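Local structure of inositol monophosphatase family protein (Staphylococcus aureus subsp. aureus MSSA476, 4I3Y) at residues H89-D94 with L113-E118; K120-Y125 with A137-G142. The protein probably hydrolyses inositol monophosphates to inositol and phosphate in a magnesium-dependent reaction that lithium inhibits. One frame throughout, in Å; residues are numbered along the deposited sequence.

Contact 1 (H89-D94 with L113-E118). With MG (magnesium ion), chain D.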
loop_
_atom_site.group_PDB
_atom_site.type_symbol
_atom_site.label_atom_id
_atom_site.label_comp_id
_atom_site.label_asym_id
_atom_site.label_seq_id
_atom_site.Cartn_x
_atom_site.Cartn_y
_atom_site.Cartn_z
ATOM N N HIS A 89 8.256 31.681 -13.600
ATOM C CA HIS A 89 8.740 30.283 -13.681
ATOM C C HIS A 89 8.894 29.712 -12.284
ATOM O O HIS A 89 9.814 30.058 -11.564
ATOM C CB HIS A 89 10.075 30.212 -14.455
ATOM C CG HIS A 89 9.972 30.738 -15.852
ATOM N ND1 HIS A 89 9.248 30.096 -16.836
ATOM C CD2 HIS A 89 10.465 31.865 -16.420
ATOM C CE1 HIS A 89 9.327 30.784 -17.962
ATOM N NE2 HIS A 89 10.065 31.858 -17.738
ATOM N N LEU A 90 7.989 28.819 -11.901
ATOM C CA LEU A 90 8.043 28.297 -10.543
ATOM C C LEU A 90 7.983 26.776 -10.493
ATOM O O LEU A 90 7.079 26.166 -11.090
ATOM C CB LEU A 90 6.843 28.794 -9.776
ATOM C CG LEU A 90 6.800 28.231 -8.342
ATOM C CD1 LEU A 90 7.933 28.616 -7.422
ATOM C CD2 LEU A 90 5.449 28.570 -7.750
ATOM N N TRP A 91 8.930 26.208 -9.770
ATOM C CA TRP A 91 8.969 24.783 -9.451
ATOM C C TRP A 91 8.498 24.541 -8.006
ATOM O O TRP A 91 9.004 25.167 -7.080
ATOM C CB TRP A 91 10.398 24.236 -9.622
ATOM C CG TRP A 91 10.761 24.216 -11.101
ATOM C CD1 TRP A 91 11.260 25.270 -11.839
ATOM C CD2 TRP A 91 10.552 23.136 -12.038
ATOM N NE1 TRP A 91 11.419 24.895 -13.185
ATOM C CE2 TRP A 91 11.004 23.596 -13.328
ATOM C CE3 TRP A 91 10.079 21.829 -11.910
ATOM C CZ2 TRP A 91 10.987 22.778 -14.486
ATOM C CZ3 TRP A 91 10.048 21.009 -13.045
ATOM C CH2 TRP A 91 10.492 21.501 -14.338
ATOM N N ILE A 92 7.552 23.616 -7.814
ATOM C CA ILE A 92 7.245 23.228 -6.439
ATOM C C ILE A 92 7.782 21.814 -6.218
ATOM O O ILE A 92 7.609 20.925 -7.081
ATOM C CB ILE A 92 5.762 23.307 -6.153
ATOM C CG1 ILE A 92 5.272 24.737 -6.411
ATOM C CG2 ILE A 92 5.494 22.806 -4.717
ATOM C CD1 ILE A 92 3.829 24.989 -5.969
ATOM N N MET A 93 8.523 21.611 -5.124
ATOM C CA MET A 93 9.117 20.276 -4.892
ATOM C C MET A 93 8.867 19.690 -3.517
ATOM O O MET A 93 9.159 20.330 -2.502
ATOM C CB MET A 93 10.632 20.278 -5.098
ATOM C CG MET A 93 11.314 18.921 -4.892
ATOM S SD MET A 93 13.125 19.047 -4.999
ATOM C CE MET A 93 13.472 17.499 -5.805
ATOM N N ASP A 94 8.433 18.426 -3.498
ATOM C CA ASP A 94 8.499 17.625 -2.267
ATOM C C ASP A 94 9.639 16.599 -2.451
ATOM O O ASP A 94 9.473 15.650 -3.245
ATOM C CB ASP A 94 7.189 16.893 -2.060
ATOM C CG ASP A 94 7.059 16.373 -0.658
ATOM O OD1 ASP A 94 8.103 16.135 -0.005
ATOM O OD2 ASP A 94 5.909 16.303 -0.223
ATOM N N LEU A 113 7.451 16.728 -8.161
ATOM C CA LEU A 113 7.889 17.991 -8.837
ATOM C C LEU A 113 6.804 18.557 -9.681
ATOM O O LEU A 113 6.105 17.797 -10.363
ATOM C CB LEU A 113 9.075 17.734 -9.784
ATOM C CG LEU A 113 10.435 17.772 -9.137
ATOM C CD1 LEU A 113 11.492 17.162 -10.077
ATOM C CD2 LEU A 113 10.832 19.189 -8.664
ATOM N N ALA A 114 6.665 19.889 -9.694
ATOM C CA ALA A 114 5.661 20.515 -10.533
ATOM C C ALA A 114 6.164 21.915 -10.948
ATOM O O ALA A 114 6.687 22.684 -10.104
ATOM C CB ALA A 114 4.313 20.616 -9.813
ATOM N N TYR A 115 6.021 22.181 -12.255
ATOM C CA TYR A 115 6.411 23.434 -12.868
ATOM C C TYR A 115 5.160 24.233 -13.316
ATOM O O TYR A 115 4.282 23.749 -14.070
ATOM C CB TYR A 115 7.332 23.161 -14.061
ATOM C CG TYR A 115 7.571 24.341 -14.984
ATOM C CD1 TYR A 115 8.229 25.493 -14.521
ATOM C CD2 TYR A 115 7.157 24.297 -16.351
ATOM C CE1 TYR A 115 8.486 26.587 -15.385
ATOM C CE2 TYR A 115 7.395 25.380 -17.237
ATOM C CZ TYR A 115 8.067 26.516 -16.764
ATOM O OH TYR A 115 8.285 27.606 -17.608
ATOM N N PHE A 116 5.154 25.485 -12.918
ATOM C CA PHE A 116 4.039 26.369 -13.157
ATOM C C PHE A 116 4.598 27.564 -13.921
ATOM O O PHE A 116 5.603 28.163 -13.507
ATOM C CB PHE A 116 3.434 26.880 -11.817
ATOM C CG PHE A 116 2.765 25.805 -11.025
ATOM C CD1 PHE A 116 1.396 25.569 -11.174
ATOM C CD2 PHE A 116 3.511 24.990 -10.191
ATOM C CE1 PHE A 116 0.773 24.554 -10.479
ATOM C CE2 PHE A 116 2.885 23.966 -9.483
ATOM C CZ PHE A 116 1.529 23.742 -9.628
ATOM N N TYR A 117 3.939 27.874 -15.019
ATOM C CA TYR A 117 4.370 28.985 -15.871
ATOM C C TYR A 117 3.312 30.091 -15.756
ATOM O O TYR A 117 2.159 29.890 -16.166
ATOM C CB TYR A 117 4.550 28.538 -17.334
ATOM C CG TYR A 117 4.808 29.729 -18.267
ATOM C CD1 TYR A 117 5.980 30.470 -18.151
ATOM C CD2 TYR A 117 3.847 30.145 -19.216
ATOM C CE1 TYR A 117 6.221 31.560 -18.963
ATOM C CE2 TYR A 117 4.085 31.251 -20.035
ATOM C CZ TYR A 117 5.276 31.955 -19.882
ATOM O OH TYR A 117 5.581 33.053 -20.664
ATOM N N GLU A 118 3.687 31.235 -15.166
ATOM C CA GLU A 118 2.701 32.307 -14.865
ATOM C C GLU A 118 1.485 31.680 -14.237
ATOM O O GLU A 118 0.365 31.814 -14.746
ATOM C CB GLU A 118 2.304 33.102 -16.105
ATOM C CG GLU A 118 3.505 33.636 -16.840
ATOM C CD GLU A 118 3.153 34.519 -18.015
ATOM O OE1 GLU A 118 2.066 34.386 -18.633
ATOM O OE2 GLU A 118 3.986 35.374 -18.304
HETATM MG MG MG D . 8.228 15.637 1.887
HETATM O O HOH W 1 10.442 16.116 2.112
#
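Strands 89-94 and 113-117 run antiparallel, their axes approaching to 4.6 Å at 162°, with Leu90-Phe116 and Ile92-Ala114 as hydrogen-bonded pairs. Four backbone bonds join them, the shortest from Ile92 N to Ala114 O at 2.6 Å. His89, Trp91, Met93, Leu113, Tyr115 and Tyr117 line one face of the sheet, where helices 12-35 and 51-67 pack on Trp91, Met93 and Leu113. At its centre Tyr115 CB stands over the six-membered ring of Trp91, 3.4 Å from the ring centroid and almost on its normal. The phenol then slides off along the indole, with planes at 27° and little overlap, bringing Tyr115 CD1 to 3.5 Å from Trp91 NE1. With CG anti to its backbone N (chi1 167°), Tyr115 leads its hydroxyl back to His89, whose ND1 lies 2.8 Å from Tyr115 OH in a bent hydrogen bond at the imidazole edge, in the ring plane. Tyr117 CE1 approaches His89 CE1 obliquely at 3.4 Å. His71 completes this cluster, hydrogen-bonded through ND1 to Trp91 NE1 and stacking on His89. Further along, Leu113 CD2 packs against Met93 CB at 3.7 Å. On the other face Ile92 CD1 touches Phe116 CE2, and His240 stacks on Phe116. The strand packed through Trp91 and Tyr115 and bonded to its neighbour ends at Asp94, whose OD1 binds the magnesium ion at 2.0 Å together with Glu76, Ile96 O and a water. Asp94 OD2 lies close to Asp97 and Asp215, so carboxylates gather around the metal site.

Contact 2 (K120-Y125 with A137-G142); sequences KPMLSY and AIRGEG
The beta hairpin of strands 120-128 and 133-138 is joined here near its open end, where strand 133-138 ends and the chain turns back into the next strand, 142-145. Ser124 and Ala137 form an antiparallel hydrogen-bonded pair, with Ser124 N to Ala137 O at 3.0 Å and Ala137 N to Ser124 O at 2.9 Å; their CB atoms meet on the face covered by helix 219-225. Leu123 and Ile138 follow as a non-hydrogen-bonded pair, and Leu123 CD2 lies against Ile138 CG1 at 3.7 Å on the side of helix 12-35. Beyond them Arg139 N reaches Met122 O at 3.0 Å; on the strand's other edge Met122 and Leu123 form a classic beta bulge opposite Tyr115 of strand 110-117. The side chain of Arg139 supplies the next bond to strand 120-125. Its CG is anti to the backbone N, which carries the chain back along that strand, Arg139 CD passing 3.3 Å from Met122 SD. Lys120 crosses the guanidinium at about a right angle, its aliphatic CG and CD over one face. A salt bridge from Arg139 NH2 to Glu224 of helix 219-225 and a bond to Pro121 O together hold the group, probably limiting its rotation. In the latter, Arg139 NH1 donates to Pro121 O at 2.7 Å, nearly straight at 168°, the oxygen lying in the guanidinium plane and the nitrogen in the plane of the carbonyl.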
loop_
_atom_site.group_PDB
_atom_site.type_symbol
_atom_site.label_atom_id
_atom_site.label_comp_id
_atom_site.label_asym_id
_atom_site.label_seq_id
_atom_site.Cartn_x
_atom_site.Cartn_y
_atom_site.Cartn_z
ATOM N N LYS A 120 0.232 28.641 -14.337
ATOM C CA LYS A 120 -0.465 27.531 -14.988
ATOM C C LYS A 120 0.451 26.284 -14.974
ATOM O O LYS A 120 1.644 26.359 -15.329
ATOM C CB LYS A 120 -0.903 27.886 -16.415
ATOM C CG LYS A 120 -1.548 26.730 -17.167
ATOM C CD LYS A 120 -2.444 27.198 -18.303
ATOM C CE LYS A 120 -1.655 27.644 -19.505
ATOM N NZ LYS A 120 -2.431 27.449 -20.778
ATOM N N PRO A 121 -0.087 25.162 -14.483
ATOM C CA PRO A 121 0.653 23.867 -14.436
ATOM C C PRO A 121 1.021 23.476 -15.887
ATOM O O PRO A 121 0.115 23.366 -16.728
ATOM C CB PRO A 121 -0.418 22.856 -13.936
ATOM C CG PRO A 121 -1.480 23.661 -13.320
ATOM C CD PRO A 121 -1.493 25.018 -14.054
ATOM N N MET A 122 2.311 23.281 -16.139
ATOM C CA MET A 122 2.849 22.858 -17.423
ATOM C C MET A 122 3.498 21.444 -17.380
ATOM O O MET A 122 3.330 20.672 -18.338
ATOM C CB MET A 122 3.889 23.875 -17.941
ATOM C CG MET A 122 3.340 25.281 -18.204
ATOM S SD MET A 122 1.975 25.235 -19.378
ATOM C CE MET A 122 1.519 26.952 -19.545
ATOM N N LEU A 123 4.274 21.165 -16.327
ATOM C CA LEU A 123 4.970 19.844 -16.139
ATOM C C LEU A 123 4.758 19.364 -14.691
ATOM O O LEU A 123 4.819 20.155 -13.749
ATOM C CB LEU A 123 6.465 19.919 -16.412
ATOM C CG LEU A 123 6.953 20.359 -17.791
ATOM C CD1 LEU A 123 8.482 20.586 -17.741
ATOM C CD2 LEU A 123 6.573 19.384 -18.903
ATOM N N SER A 124 4.464 18.083 -14.540
ATOM C CA SER A 124 4.299 17.451 -13.201
ATOM C C SER A 124 4.937 16.092 -13.120
ATOM O O SER A 124 4.934 15.371 -14.103
ATOM C CB SER A 124 2.823 17.324 -12.854
ATOM O OG SER A 124 2.263 18.623 -12.792
ATOM N N TYR A 125 5.464 15.743 -11.948
ATOM C CA TYR A 125 6.196 14.524 -11.778
ATOM C C TYR A 125 5.918 13.943 -10.400
ATOM O O TYR A 125 6.022 14.684 -9.401
ATOM C CB TYR A 125 7.736 14.783 -11.865
ATOM C CG TYR A 125 8.130 15.365 -13.202
ATOM C CD1 TYR A 125 8.312 14.535 -14.319
ATOM C CD2 TYR A 125 8.204 16.743 -13.374
ATOM C CE1 TYR A 125 8.606 15.078 -15.568
ATOM C CE2 TYR A 125 8.434 17.307 -14.603
ATOM C CZ TYR A 125 8.676 16.469 -15.687
ATOM O OH TYR A 125 8.968 17.044 -16.857
ATOM N N ALA A 137 3.236 14.191 -16.170
ATOM C CA ALA A 137 2.182 14.875 -16.900
ATOM C C ALA A 137 2.823 16.060 -17.658
ATOM O O ALA A 137 3.617 16.828 -17.081
ATOM C CB ALA A 137 1.137 15.359 -15.938
ATOM N N ILE A 138 2.508 16.156 -18.963
ATOM C CA ILE A 138 3.032 17.214 -19.833
ATOM C C ILE A 138 1.922 17.836 -20.624
ATOM O O ILE A 138 1.248 17.132 -21.394
ATOM C CB ILE A 138 4.045 16.688 -20.870
ATOM C CG1 ILE A 138 5.286 16.150 -20.167
ATOM C CG2 ILE A 138 4.359 17.786 -21.924
ATOM C CD1 ILE A 138 5.373 14.665 -20.250
ATOM N N ARG A 139 1.719 19.144 -20.426
ATOM C CA ARG A 139 0.601 19.868 -21.052
ATOM C C ARG A 139 0.768 19.757 -22.565
ATOM O O ARG A 139 1.803 20.108 -23.069
ATOM C CB ARG A 139 0.617 21.321 -20.586
ATOM C CG ARG A 139 -0.447 22.288 -21.099
ATOM C CD ARG A 139 -0.661 23.352 -19.987
ATOM N NE ARG A 139 -2.076 23.305 -19.824
ATOM C CZ ARG A 139 -2.829 23.157 -18.770
ATOM N NH1 ARG A 139 -2.462 23.217 -17.498
ATOM N NH2 ARG A 139 -4.082 23.071 -19.077
ATOM N N GLY A 140 -0.229 19.230 -23.267
ATOM C CA GLY A 140 -0.147 19.098 -24.729
ATOM C C GLY A 140 0.175 17.662 -25.152
ATOM O O GLY A 140 -0.281 17.218 -26.195
ATOM N N GLU A 141 0.914 16.920 -24.333
ATOM C CA GLU A 141 1.293 15.531 -24.639
ATOM C C GLU A 141 0.448 14.469 -23.904
ATOM O O GLU A 141 0.090 13.475 -24.502
ATOM C CB GLU A 141 2.727 15.304 -24.231
ATOM C CG GLU A 141 3.790 15.264 -25.299
ATOM C CD GLU A 141 5.125 14.775 -24.723
ATOM O OE1 GLU A 141 5.352 13.542 -24.712
ATOM O OE2 GLU A 141 5.974 15.598 -24.274
ATOM N N GLY A 142 0.207 14.655 -22.596
ATOM C CA GLY A 142 -0.610 13.765 -21.766
ATOM C C GLY A 142 0.141 13.320 -20.504
ATOM O O GLY A 142 1.159 13.919 -20.107
#

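Overall arrangement
Contacts 1 and 2 are alternate interfaces of one mixed sheet, separated by the pairing of strands 110-117 and 120-128. Backbone bonds probably join them, from Tyr115 N to Leu123 O and from Tyr125 N to Leu113 O, and their centres lie about 11 Å apart. Helix 12-35 packs on both. Contact 1 is the buried one, built on aromatic rings and aliphatic chains, with its side-chain polar chemistry mostly at the magnesium end and among the histidines, tyrosine and tryptophan. Contact 2 is only partly buried: small and aliphatic side chains fill its inner part, whereas an arginine grips backbone and helix near the surface. Phe116 packs against Pro121, and Tyr117 against Met122, closing the seam between the two.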